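Local coordinates for nisin leader peptide-processing serine protease NisP (Lactococcus lactis subsp. lactis, PDB 4MZD), which probably cleaves the leader peptide from the lantibiotic nisin, acting as a subtilisin-like serine endopeptidase attached to the cell wall, at residues M75-N80 against G289-Y294; Y85-P90 against N396-L401; P108-S113 against E150-I155; P166-N171 against A362-V367. All coordinates share one frame; numbering follows the deposited sequence. Where two conformers were deposited one is given.

Contact 1 (M75-N80 against G289-Y294)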
loop_
_atom_site.group_PDB
_atom_site.type_symbol
_atom_site.label_atom_id
_atom_site.label_comp_id
_atom_site.label_asym_id
_atom_site.label_seq_id
_atom_site.Cartn_x
_atom_site.Cartn_y
_atom_site.Cartn_z
ATOM N N MET A 75 1.853 -9.313 12.132
ATOM C CA MET A 75 2.148 -10.460 11.285
ATOM C C MET A 75 1.552 -11.727 11.897
ATOM O O MET A 75 1.018 -12.574 11.189
ATOM C CB MET A 75 3.664 -10.591 11.086
ATOM C CG MET A 75 4.114 -11.133 9.750
ATOM S SD MET A 75 3.465 -10.221 8.319
ATOM C CE MET A 75 4.392 -8.690 8.192
ATOM N N LYS A 76 1.629 -11.856 13.218
ATOM C CA LYS A 76 0.990 -12.989 13.880
ATOM C C LYS A 76 -0.502 -13.012 13.554
ATOM O O LYS A 76 -1.097 -14.075 13.357
ATOM C CB LYS A 76 1.184 -12.921 15.396
ATOM C CG LYS A 76 2.614 -13.094 15.862
ATOM C CD LYS A 76 2.665 -13.018 17.377
ATOM C CE LYS A 76 4.083 -13.043 17.910
ATOM N NZ LYS A 76 4.049 -13.087 19.398
ATOM N N TYR A 77 -1.106 -11.831 13.500
ATOM C CA TYR A 77 -2.541 -11.725 13.273
ATOM C C TYR A 77 -2.966 -12.353 11.936
ATOM O O TYR A 77 -3.953 -13.081 11.862
ATOM C CB TYR A 77 -2.970 -10.258 13.338
ATOM C CG TYR A 77 -4.461 -10.055 13.329
ATOM C CD1 TYR A 77 -5.169 -9.929 14.515
ATOM C CD2 TYR A 77 -5.165 -9.978 12.133
ATOM C CE1 TYR A 77 -6.540 -9.737 14.506
ATOM C CE2 TYR A 77 -6.526 -9.789 12.115
ATOM C CZ TYR A 77 -7.211 -9.669 13.305
ATOM O OH TYR A 77 -8.574 -9.484 13.281
ATOM N N VAL A 78 -2.222 -12.075 10.874
ATOM C CA VAL A 78 -2.628 -12.548 9.548
ATOM C C VAL A 78 -2.088 -13.929 9.160
ATOM O O VAL A 78 -2.570 -14.528 8.191
ATOM C CB VAL A 78 -2.292 -11.532 8.427
ATOM C CG1 VAL A 78 -3.035 -10.226 8.655
ATOM C CG2 VAL A 78 -0.791 -11.291 8.328
ATOM N N THR A 79 -1.108 -14.431 9.918
ATOM C CA THR A 79 -0.479 -15.722 9.633
ATOM C C THR A 79 -0.897 -16.837 10.598
ATOM O O THR A 79 -0.383 -17.947 10.500
ATOM C CB THR A 79 1.067 -15.638 9.725
ATOM O OG1 THR A 79 1.446 -15.307 11.068
ATOM C CG2 THR A 79 1.647 -14.630 8.735
ATOM N N ASN A 80 -1.817 -16.536 11.510
ATOM C CA ASN A 80 -2.143 -17.447 12.604
ATOM C C ASN A 80 -0.889 -17.795 13.388
ATOM O O ASN A 80 -0.517 -18.964 13.523
ATOM C CB ASN A 80 -2.827 -18.716 12.100
ATOM C CG ASN A 80 -4.251 -18.471 11.673
ATOM O OD1 ASN A 80 -4.783 -17.373 11.850
ATOM N ND2 ASN A 80 -4.885 -19.496 11.118
ATOM N N GLY A 289 -7.820 -1.397 3.534
ATOM C CA GLY A 289 -7.864 -0.528 4.693
ATOM C C GLY A 289 -7.191 -1.178 5.884
ATOM O O GLY A 289 -6.655 -2.294 5.794
ATOM N N GLY A 290 -7.227 -0.478 7.013
ATOM C CA GLY A 290 -6.460 -0.879 8.174
ATOM C C GLY A 290 -7.289 -1.287 9.367
ATOM O O GLY A 290 -8.336 -0.694 9.643
ATOM N N ILE A 291 -6.817 -2.319 10.067
ATOM C CA ILE A 291 -7.332 -2.662 11.385
ATOM C C ILE A 291 -6.235 -2.545 12.437
ATOM O O ILE A 291 -5.033 -2.575 12.132
ATOM C CB ILE A 291 -7.970 -4.081 11.438
ATOM C CG1 ILE A 291 -7.012 -5.139 10.883
ATOM C CG2 ILE A 291 -9.312 -4.103 10.718
ATOM C CD1 ILE A 291 -7.417 -6.558 11.201
ATOM N N ASP A 292 -6.660 -2.401 13.685
ATOM C CA ASP A 292 -5.742 -2.442 14.804
ATOM C C ASP A 292 -5.671 -3.856 15.380
ATOM O O ASP A 292 -6.259 -4.793 14.835
ATOM C CB ASP A 292 -6.082 -1.382 15.863
ATOM C CG ASP A 292 -7.438 -1.587 16.510
ATOM O OD1 ASP A 292 -7.968 -2.724 16.501
ATOM O OD2 ASP A 292 -7.965 -0.594 17.059
ATOM N N GLY A 293 -4.919 -4.010 16.463
ATOM C CA GLY A 293 -4.693 -5.315 17.047
ATOM C C GLY A 293 -5.930 -5.961 17.638
ATOM O O GLY A 293 -5.909 -7.151 17.947
ATOM N N TYR A 294 -6.997 -5.184 17.801
ATOM C CA TYR A 294 -8.273 -5.694 18.295
ATOM C C TYR A 294 -9.170 -6.188 17.162
ATOM O O TYR A 294 -10.243 -6.742 17.411
ATOM C CB TYR A 294 -9.013 -4.603 19.067
ATOM C CG TYR A 294 -8.366 -4.217 20.371
ATOM C CD1 TYR A 294 -8.679 -4.887 21.544
ATOM C CD2 TYR A 294 -7.452 -3.176 20.436
ATOM C CE1 TYR A 294 -8.092 -4.537 22.743
ATOM C CE2 TYR A 294 -6.861 -2.818 21.630
ATOM C CZ TYR A 294 -7.183 -3.500 22.779
ATOM O OH TYR A 294 -6.594 -3.140 23.968
HETATM O O HOH W 1 -9.633 -9.640 15.950
#

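Contact 2 (Y85-P90 against N396-L401)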
loop_
_atom_site.group_PDB
_atom_site.type_symbol
_atom_site.label_atom_id
_atom_site.label_comp_id
_atom_site.label_asym_id
_atom_site.label_seq_id
_atom_site.Cartn_x
_atom_site.Cartn_y
_atom_site.Cartn_z
ATOM N N TYR A 85 3.394 -19.723 7.171
ATOM C CA TYR A 85 4.726 -19.875 6.592
ATOM C C TYR A 85 5.036 -21.322 6.249
ATOM O O TYR A 85 5.672 -21.596 5.237
ATOM C CB TYR A 85 5.798 -19.340 7.534
ATOM C CG TYR A 85 5.662 -17.874 7.837
ATOM C CD1 TYR A 85 5.464 -16.949 6.820
ATOM C CD2 TYR A 85 5.727 -17.417 9.143
ATOM C CE1 TYR A 85 5.336 -15.606 7.100
ATOM C CE2 TYR A 85 5.610 -16.078 9.431
ATOM C CZ TYR A 85 5.421 -15.174 8.407
ATOM O OH TYR A 85 5.298 -13.838 8.704
ATOM N N ALA A 86 4.598 -22.241 7.101
ATOM C CA ALA A 86 4.883 -23.655 6.908
ATOM C C ALA A 86 4.038 -24.266 5.798
ATOM O O ALA A 86 4.344 -25.349 5.307
ATOM C CB ALA A 86 4.679 -24.418 8.208
ATOM N N LEU A 87 2.976 -23.574 5.405
ATOM C CA LEU A 87 2.047 -24.114 4.417
ATOM C C LEU A 87 2.526 -23.981 2.976
ATOM O O LEU A 87 2.160 -24.794 2.131
ATOM C CB LEU A 87 0.663 -23.476 4.559
ATOM C CG LEU A 87 -0.059 -23.727 5.882
ATOM C CD1 LEU A 87 -1.435 -23.079 5.863
ATOM C CD2 LEU A 87 -0.165 -25.216 6.174
ATOM N N TYR A 88 3.325 -22.957 2.688
ATOM C CA TYR A 88 3.736 -22.701 1.313
ATOM C C TYR A 88 5.001 -21.855 1.196
ATOM O O TYR A 88 5.150 -20.843 1.880
ATOM C CB TYR A 88 2.604 -22.029 0.522
ATOM C CG TYR A 88 2.925 -21.970 -0.945
ATOM C CD1 TYR A 88 2.903 -23.127 -1.709
ATOM C CD2 TYR A 88 3.292 -20.778 -1.561
ATOM C CE1 TYR A 88 3.228 -23.108 -3.041
ATOM C CE2 TYR A 88 3.616 -20.745 -2.904
ATOM C CZ TYR A 88 3.582 -21.919 -3.637
ATOM O OH TYR A 88 3.905 -21.923 -4.973
ATOM N N GLN A 89 5.898 -22.277 0.309
ATOM C CA GLN A 89 7.114 -21.540 -0.015
ATOM C C GLN A 89 7.087 -21.176 -1.495
ATOM O O GLN A 89 7.022 -22.060 -2.344
ATOM C CB GLN A 89 8.343 -22.407 0.278
ATOM C CG GLN A 89 9.603 -21.972 -0.446
ATOM C CD GLN A 89 10.092 -20.624 0.013
ATOM O OE1 GLN A 89 10.132 -20.343 1.211
ATOM N NE2 GLN A 89 10.466 -19.774 -0.938
ATOM N N PRO A 90 7.139 -19.874 -1.816
ATOM C CA PRO A 90 7.016 -19.475 -3.222
ATOM C C PRO A 90 8.242 -19.784 -4.071
ATOM O O PRO A 90 9.374 -19.853 -3.583
ATOM C CB PRO A 90 6.818 -17.958 -3.135
ATOM C CG PRO A 90 7.525 -17.577 -1.865
ATOM C CD PRO A 90 7.263 -18.713 -0.917
ATOM N N ASN A 396 -6.612 -13.236 6.005
ATOM C CA ASN A 396 -6.193 -14.400 6.766
ATOM C C ASN A 396 -5.480 -15.313 5.791
ATOM O O ASN A 396 -6.103 -15.914 4.913
ATOM C CB ASN A 396 -7.380 -15.107 7.413
ATOM C CG ASN A 396 -6.949 -16.255 8.299
ATOM O OD1 ASN A 396 -6.415 -17.252 7.820
ATOM N ND2 ASN A 396 -7.169 -16.116 9.600
ATOM N N ILE A 397 -4.162 -15.392 5.927
ATOM C CA ILE A 397 -3.356 -16.051 4.911
ATOM C C ILE A 397 -3.547 -17.564 4.917
ATOM O O ILE A 397 -3.513 -18.195 3.865
ATOM C CB ILE A 397 -1.871 -15.654 5.023
ATOM C CG1 ILE A 397 -1.749 -14.131 4.926
ATOM C CG2 ILE A 397 -1.053 -16.339 3.940
ATOM C CD1 ILE A 397 -0.341 -13.606 5.027
ATOM N N VAL A 398 -3.765 -18.144 6.094
ATOM C CA VAL A 398 -4.073 -19.565 6.150
ATOM C C VAL A 398 -5.347 -19.879 5.355
ATOM O O VAL A 398 -5.374 -20.822 4.555
ATOM C CB VAL A 398 -4.164 -20.074 7.602
ATOM C CG1 VAL A 398 -4.689 -21.502 7.627
ATOM C CG2 VAL A 398 -2.794 -19.986 8.269
ATOM N N ASP A 399 -6.395 -19.084 5.557
ATOM C CA ASP A 399 -7.640 -19.291 4.818
ATOM C C ASP A 399 -7.412 -19.131 3.320
ATOM O O ASP A 399 -7.951 -19.890 2.510
ATOM C CB ASP A 399 -8.725 -18.309 5.259
ATOM C CG ASP A 399 -9.290 -18.624 6.626
ATOM O OD1 ASP A 399 -9.033 -19.724 7.162
ATOM O OD2 ASP A 399 -10.019 -17.766 7.159
ATOM N N LEU A 400 -6.612 -18.138 2.955
ATOM C CA LEU A 400 -6.363 -17.854 1.556
ATOM C C LEU A 400 -5.604 -19.003 0.893
ATOM O O LEU A 400 -5.980 -19.460 -0.187
ATOM C CB LEU A 400 -5.586 -16.551 1.437
ATOM C CG LEU A 400 -5.465 -15.972 0.036
ATOM C CD1 LEU A 400 -6.843 -15.734 -0.557
ATOM C CD2 LEU A 400 -4.674 -14.682 0.096
ATOM N N LEU A 401 -4.542 -19.475 1.542
ATOM C CA LEU A 401 -3.753 -20.588 1.019
ATOM C C LEU A 401 -4.585 -21.862 0.915
ATOM O O LEU A 401 -4.479 -22.604 -0.060
ATOM C CB LEU A 401 -2.518 -20.837 1.889
ATOM C CG LEU A 401 -1.391 -19.804 1.779
ATOM C CD1 LEU A 401 -0.372 -20.007 2.896
ATOM C CD2 LEU A 401 -0.724 -19.863 0.415
#

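Contact 3 (P108-S113 against E150-I155)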
loop_
_atom_site.group_PDB
_atom_site.type_symbol
_atom_site.label_atom_id
_atom_site.label_comp_id
_atom_site.label_asym_id
_atom_site.label_seq_id
_atom_site.Cartn_x
_atom_site.Cartn_y
_atom_site.Cartn_z
ATOM N N PRO A 108 19.685 -6.073 5.472
ATOM C CA PRO A 108 19.951 -7.513 5.581
ATOM C C PRO A 108 18.718 -8.414 5.470
ATOM O O PRO A 108 18.874 -9.556 5.032
ATOM C CB PRO A 108 20.616 -7.653 6.964
ATOM C CG PRO A 108 20.241 -6.413 7.699
ATOM C CD PRO A 108 20.185 -5.340 6.647
ATOM N N ASP A 109 17.535 -7.939 5.854
ATOM C CA ASP A 109 16.359 -8.791 5.766
ATOM C C ASP A 109 15.749 -8.802 4.367
ATOM O O ASP A 109 14.884 -9.633 4.080
ATOM C CB ASP A 109 15.278 -8.343 6.747
ATOM C CG ASP A 109 15.657 -8.552 8.202
ATOM O OD1 ASP A 109 16.562 -9.362 8.507
ATOM O OD2 ASP A 109 14.998 -7.903 9.046
ATOM N N LEU A 110 16.186 -7.871 3.515
ATOM C CA LEU A 110 15.567 -7.650 2.204
ATOM C C LEU A 110 16.440 -7.988 1.004
ATOM O O LEU A 110 15.925 -8.279 -0.063
ATOM C CB LEU A 110 15.149 -6.183 2.046
ATOM C CG LEU A 110 14.268 -5.586 3.144
ATOM C CD1 LEU A 110 13.967 -4.118 2.864
ATOM C CD2 LEU A 110 12.987 -6.387 3.302
ATOM N N SER A 111 17.755 -7.954 1.176
ATOM C CA SER A 111 18.641 -8.023 0.022
ATOM C C SER A 111 18.439 -9.285 -0.820
ATOM O O SER A 111 18.533 -9.235 -2.050
ATOM C CB SER A 111 20.102 -7.870 0.445
ATOM O OG SER A 111 20.481 -8.879 1.364
ATOM N N ASN A 112 18.147 -10.408 -0.168
ATOM C CA ASN A 112 17.965 -11.669 -0.881
ATOM C C ASN A 112 16.629 -11.786 -1.610
ATOM O O ASN A 112 16.400 -12.765 -2.318
ATOM C CB ASN A 112 18.158 -12.852 0.068
ATOM C CG ASN A 112 19.599 -13.039 0.474
ATOM O OD1 ASN A 112 20.502 -12.438 -0.107
ATOM N ND2 ASN A 112 19.827 -13.891 1.468
ATOM N N SER A 113 15.763 -10.788 -1.446
ATOM C CA SER A 113 14.463 -10.761 -2.118
ATOM C C SER A 113 14.457 -9.925 -3.387
ATOM O O SER A 113 13.461 -9.901 -4.115
ATOM C CB SER A 113 13.400 -10.165 -1.192
ATOM O OG SER A 113 13.240 -10.947 -0.028
ATOM N N GLU A 150 10.070 0.255 4.407
ATOM C CA GLU A 150 9.121 -0.174 5.430
ATOM C C GLU A 150 8.007 -1.031 4.813
ATOM O O GLU A 150 7.626 -2.072 5.371
ATOM C CB GLU A 150 8.573 1.060 6.159
ATOM C CG GLU A 150 9.644 1.766 6.985
ATOM C CD GLU A 150 9.392 3.237 7.236
ATOM O OE1 GLU A 150 8.302 3.745 6.909
ATOM O OE2 GLU A 150 10.317 3.890 7.774
ATOM N N VAL A 151 7.509 -0.601 3.658
ATOM C CA VAL A 151 6.513 -1.355 2.914
ATOM C C VAL A 151 7.103 -2.684 2.419
ATOM O O VAL A 151 6.478 -3.740 2.557
ATOM C CB VAL A 151 5.990 -0.513 1.730
ATOM C CG1 VAL A 151 5.182 -1.356 0.755
ATOM C CG2 VAL A 151 5.163 0.653 2.250
ATOM N N ALA A 152 8.313 -2.638 1.859
ATOM C CA ALA A 152 8.933 -3.857 1.341
ATOM C C ALA A 152 9.079 -4.928 2.414
ATOM O O ALA A 152 8.846 -6.107 2.143
ATOM C CB ALA A 152 10.278 -3.553 0.717
ATOM N N GLY A 153 9.458 -4.529 3.625
ATOM C CA GLY A 153 9.621 -5.497 4.693
ATOM C C GLY A 153 8.336 -6.258 4.981
ATOM O O GLY A 153 8.371 -7.461 5.274
ATOM N N GLN A 154 7.201 -5.566 4.899
ATOM C CA GLN A 154 5.917 -6.208 5.143
ATOM C C GLN A 154 5.621 -7.303 4.125
ATOM O O GLN A 154 4.912 -8.265 4.435
ATOM C CB GLN A 154 4.788 -5.177 5.133
ATOM C CG GLN A 154 4.893 -4.188 6.267
ATOM C CD GLN A 154 4.721 -4.870 7.591
ATOM O OE1 GLN A 154 3.634 -5.347 7.905
ATOM N NE2 GLN A 154 5.812 -4.981 8.356
ATOM N N ILE A 155 6.125 -7.140 2.903
ATOM C CA ILE A 155 5.944 -8.153 1.882
ATOM C C ILE A 155 6.898 -9.330 2.074
ATOM O O ILE A 155 6.463 -10.483 2.071
ATOM C CB ILE A 155 6.157 -7.581 0.459
ATOM C CG1 ILE A 155 5.243 -6.377 0.223
ATOM C CG2 ILE A 155 5.900 -8.647 -0.593
ATOM C CD1 ILE A 155 5.469 -5.678 -1.092
#

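Contact 4 (P166-N171 against A362-V367)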
loop_
_atom_site.group_PDB
_atom_site.type_symbol
_atom_site.label_atom_id
_atom_site.label_comp_id
_atom_site.label_asym_id
_atom_site.label_seq_id
_atom_site.Cartn_x
_atom_site.Cartn_y
_atom_site.Cartn_z
ATOM N N PRO A 166 7.984 -14.350 3.190
ATOM C CA PRO A 166 9.424 -14.126 3.345
ATOM C C PRO A 166 10.225 -14.568 2.125
ATOM O O PRO A 166 10.103 -15.704 1.662
ATOM C CB PRO A 166 9.775 -14.969 4.577
ATOM C CG PRO A 166 8.495 -14.993 5.366
ATOM C CD PRO A 166 7.420 -15.104 4.322
ATOM N N GLY A 167 11.035 -13.653 1.609
ATOM C CA GLY A 167 11.914 -13.939 0.499
ATOM C C GLY A 167 11.280 -13.883 -0.883
ATOM O O GLY A 167 11.973 -14.074 -1.880
ATOM N N ILE A 168 9.976 -13.622 -0.971
ATOM C CA ILE A 168 9.348 -13.500 -2.280
ATOM C C ILE A 168 9.995 -12.353 -3.059
ATOM O O ILE A 168 10.360 -11.324 -2.496
ATOM C CB ILE A 168 7.811 -13.345 -2.167
ATOM C CG1 ILE A 168 7.116 -13.796 -3.448
ATOM C CG2 ILE A 168 7.421 -11.920 -1.774
ATOM C CD1 ILE A 168 5.635 -14.066 -3.245
ATOM N N THR A 169 10.150 -12.529 -4.361
ATOM C CA THR A 169 10.847 -11.540 -5.170
ATOM C C THR A 169 10.078 -10.228 -5.222
ATOM O O THR A 169 8.862 -10.214 -5.442
ATOM C CB THR A 169 11.079 -12.070 -6.593
ATOM O OG1 THR A 169 11.822 -13.292 -6.512
ATOM C CG2 THR A 169 11.864 -11.079 -7.424
ATOM N N VAL A 170 10.792 -9.129 -5.000
ATOM C CA VAL A 170 10.219 -7.798 -5.165
ATOM C C VAL A 170 11.030 -6.982 -6.162
ATOM O O VAL A 170 12.272 -7.013 -6.156
ATOM C CB VAL A 170 10.092 -7.039 -3.825
ATOM C CG1 VAL A 170 9.136 -7.775 -2.911
ATOM C CG2 VAL A 170 11.445 -6.839 -3.164
ATOM N N ASN A 171 10.311 -6.274 -7.030
ATOM C CA ASN A 171 10.903 -5.354 -7.986
ATOM C C ASN A 171 10.462 -3.941 -7.621
ATOM O O ASN A 171 9.360 -3.760 -7.109
ATOM C CB ASN A 171 10.497 -5.735 -9.407
ATOM C CG ASN A 171 11.107 -7.055 -9.843
ATOM O OD1 ASN A 171 12.317 -7.249 -9.758
ATOM N ND2 ASN A 171 10.269 -7.973 -10.282
ATOM N N ALA A 362 0.398 -11.791 0.212
ATOM C CA ALA A 362 -0.494 -12.939 0.315
ATOM C C ALA A 362 -1.050 -13.320 -1.055
ATOM O O ALA A 362 -1.114 -14.503 -1.407
ATOM C CB ALA A 362 -1.615 -12.637 1.283
ATOM N N LEU A 363 -1.465 -12.320 -1.828
ATOM C CA LEU A 363 -1.964 -12.575 -3.172
ATOM C C LEU A 363 -0.898 -13.196 -4.052
ATOM O O LEU A 363 -1.194 -14.083 -4.849
ATOM C CB LEU A 363 -2.464 -11.288 -3.810
ATOM C CG LEU A 363 -3.826 -10.794 -3.351
ATOM C CD1 LEU A 363 -4.014 -9.385 -3.871
ATOM C CD2 LEU A 363 -4.932 -11.721 -3.851
ATOM N N ALA A 364 0.337 -12.729 -3.912
ATOM C CA ALA A 364 1.429 -13.285 -4.697
ATOM C C ALA A 364 1.643 -14.764 -4.353
ATOM O O ALA A 364 1.885 -15.578 -5.245
ATOM C CB ALA A 364 2.695 -12.473 -4.496
ATOM N N LEU A 365 1.538 -15.125 -3.074
ATOM C CA LEU A 365 1.632 -16.537 -2.683
ATOM C C LEU A 365 0.580 -17.379 -3.407
ATOM O O LEU A 365 0.883 -18.459 -3.904
ATOM C CB LEU A 365 1.478 -16.700 -1.168
ATOM C CG LEU A 365 2.601 -16.159 -0.276
ATOM C CD1 LEU A 365 2.183 -16.180 1.182
ATOM C CD2 LEU A 365 3.902 -16.927 -0.472
ATOM N N VAL A 366 -0.652 -16.867 -3.464
ATOM C CA VAL A 366 -1.775 -17.528 -4.130
ATOM C C VAL A 366 -1.551 -17.681 -5.626
ATOM O O VAL A 366 -1.818 -18.735 -6.213
ATOM C CB VAL A 366 -3.088 -16.709 -3.930
ATOM C CG1 VAL A 366 -4.202 -17.232 -4.835
ATOM C CG2 VAL A 366 -3.506 -16.718 -2.480
ATOM N N VAL A 367 -1.086 -16.609 -6.253
ATOM C CA VAL A 367 -0.813 -16.644 -7.681
ATOM C C VAL A 367 0.182 -17.758 -7.984
ATOM O O VAL A 367 -0.003 -18.538 -8.915
ATOM C CB VAL A 367 -0.274 -15.288 -8.180
ATOM C CG1 VAL A 367 0.311 -15.421 -9.575
ATOM C CG2 VAL A 367 -1.380 -14.241 -8.166
#

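Contact 1 (M75-N80 against G289-Y294)
Tyr77 and Ile291 are brought together by two very different first torsions. In Tyr77 the ring carbon CG stands opposite the backbone N (chi1 -171°), which throws the ring out from helix 73-79; in Ile291 CG1 lies between backbone N and carbonyl carbon (chi1 52°), and CD1 is carried toward that ring. The methyl CD1 of Ile291 rests 3.5 Å from CE2 of Tyr77 and 3.8 Å from its CZ, the side chains crossing at about a right angle and the methyl meeting the ring obliquely. Ile291 ends strand 286-291 of the subtilase core sheet, where it pairs with strands 241-245 and 308-311, so a buried branched residue suits it; Tyr77, with its hydroxyl, suits the half-exposed flank of an N-terminal helix. A water in the ring plane lies 2.9 Å from Tyr77 OH and gives a weak bond of 3.3 Å to Tyr294 O. Asp292 OD1 accepts from Tyr294 N at 2.9 Å, closing an Asx turn just after the strand; OD1 also takes Asn296 N. Gly293, small at the turn, puts its O 4.4 Å from Tyr77 CE1.

Contact 2 (Y85-P90 against N396-L401)
Leu87 and Tyr88 interlock with Val398 and Leu401 as a set of aliphatic bumps and shallow hollows, with no hydrogen bond across. The leading bump is Leu87 CD1, seated on the forked end of Val398: it lies 4.0 Å from CG1 and 4.1 Å from CG2 of that valine, and the two side chains cross at about a right angle. Val398 suits the place because its two methyls offer a broad, short saddle close to the helix. One turn further on, Leu401 supplies the answering bump. Its isopropyl end splits over the backbone-proximal part of the other segment, CD1 standing 4.0 Å from Leu87 CB and CD2 4.0 Å from Tyr88 CB, so the leucine fork fills the notch between two consecutive residues. Tyr88 meets Leu401 mainly through CB, with the near end of its ring obliquely beside CD2: with CG opposite the backbone N (chi1 -170°), the rest of the ring swings off, and its OH is hydrogen-bonded to Asp368. Leu87 is exposed overall, whereas Val398 and Leu401 are buried; together the segments hide 180 Å². Helix 397-402 is capped at its start by Asn396, a classic asparagine N-cap, whose OD1 accepts from Asp399 N at 2.9 Å with an N-H...O angle of 165°. The contact as a whole is apolar packing of the short helix 83-87, near the N terminus, and the residue after it against this late helix of the subtilase chain.

Contact 3 (P108-S113 against E150-I155)
Leu110 meets Gly153 and Ala152 from a turn closed by its own carbonyl: Leu110 O accepts from Ser113 N at 2.9 Å, completing a beta turn in the loop that follows strand 95-100. Next to it, Asp109 uses both carboxylate oxygens to fix the loop, OD1 taking Asn160 N and OD2 the hydroxyl of Tyr346, with a weak bond from Ile161 N as well. An acid suits this buried spot because so many donors converge on it. The Leu110 side chain points toward the helix. CG lies opposite the carbonyl carbon (chi1 -53°) and CD1 continues the chain in extended form (chi2 179°), leaving CD2 as the branch that dips to the helix. CD2 of Leu110 comes 3.7 Å from Gly153 CA and 4.0 Å from Gly153 N, touching bare backbone, while CD1 lies 4.3 Å from Ala152 CB. Ala152 and Gly153 belong to the HGTxVAG signature of subtilases, which opens with His147, the predicted histidine of the charge relay, at the start of helix 147-156. The two small residues let the helix take the leucine methyl directly against its backbone, with the CA atoms of Leu110 and Gly153 only 6.8 Å apart. Ala152 also packs on Ile98 of the strand that ends in Asp100, the predicted relay aspartate; the side chain of Ala152 lies about 8 Å from that of Asp100. Strand 337-340 borders the contact too: Leu110 touches Thr340, and Gln154 bonds to Thr339 and Lys358.

Contact 4 (P166-N171 against A362-V367)
Ile168 reaches Ala364 by an almost fully stretched side chain. Its CG1 stands opposite the backbone N, somewhat turned from the exact trans value (chi1 -156°), and the chain runs on extended to CD1 (chi2 162°), so that a single methyl makes the whole contact. That CD1 lies 3.6 Å from Ala364 CB, 4.2 Å from Leu365 N and 4.3 Å from Leu365 CD2. The same rotation places the other branch, CG2, between N and carbonyl carbon, from where it meets Ile155 of the neighbouring helix; a beta-branched isoleucine thus serves two helices at once. Ala364 suits its place by being short, since a methyl leaves the stretched isoleucine close to the helix, and it also rests on Val96. Leu365 leaves its helix to one side, and the end of its side chain, CD2, comes nearer to Ile168. Helix 356-370, which follows the predicted catalytic Ser353, packs on the core sheet, touching Val96 of strand 95-100 and the lead-in to strand 169-174, as the buried central helix does in the subtilisin fold.

Overall arrangement
From the N terminus, residues 75-80 and 85-90 open contacts 1 and 2 in turn. Contact 3 opens at 108-113 and closes first, at 150-155, nested inside both loops. Contact 4 opens at 166-171, in series with contact 3. Residues 289-294 then close contact 1, 362-367 close contact 4, and 396-401 close contact 2, so contact 1 crosses both contact 2 and contact 4, while contact 4 is nested inside contact 2. The N-terminal helices are thus tied to the core sheet and to the late helix 397-402, where Val78 O meets Ile397 N. The loop after strand 95-100 and strand 169-174 join through Ser113 O and Val170 N, linking contacts 3 and 4.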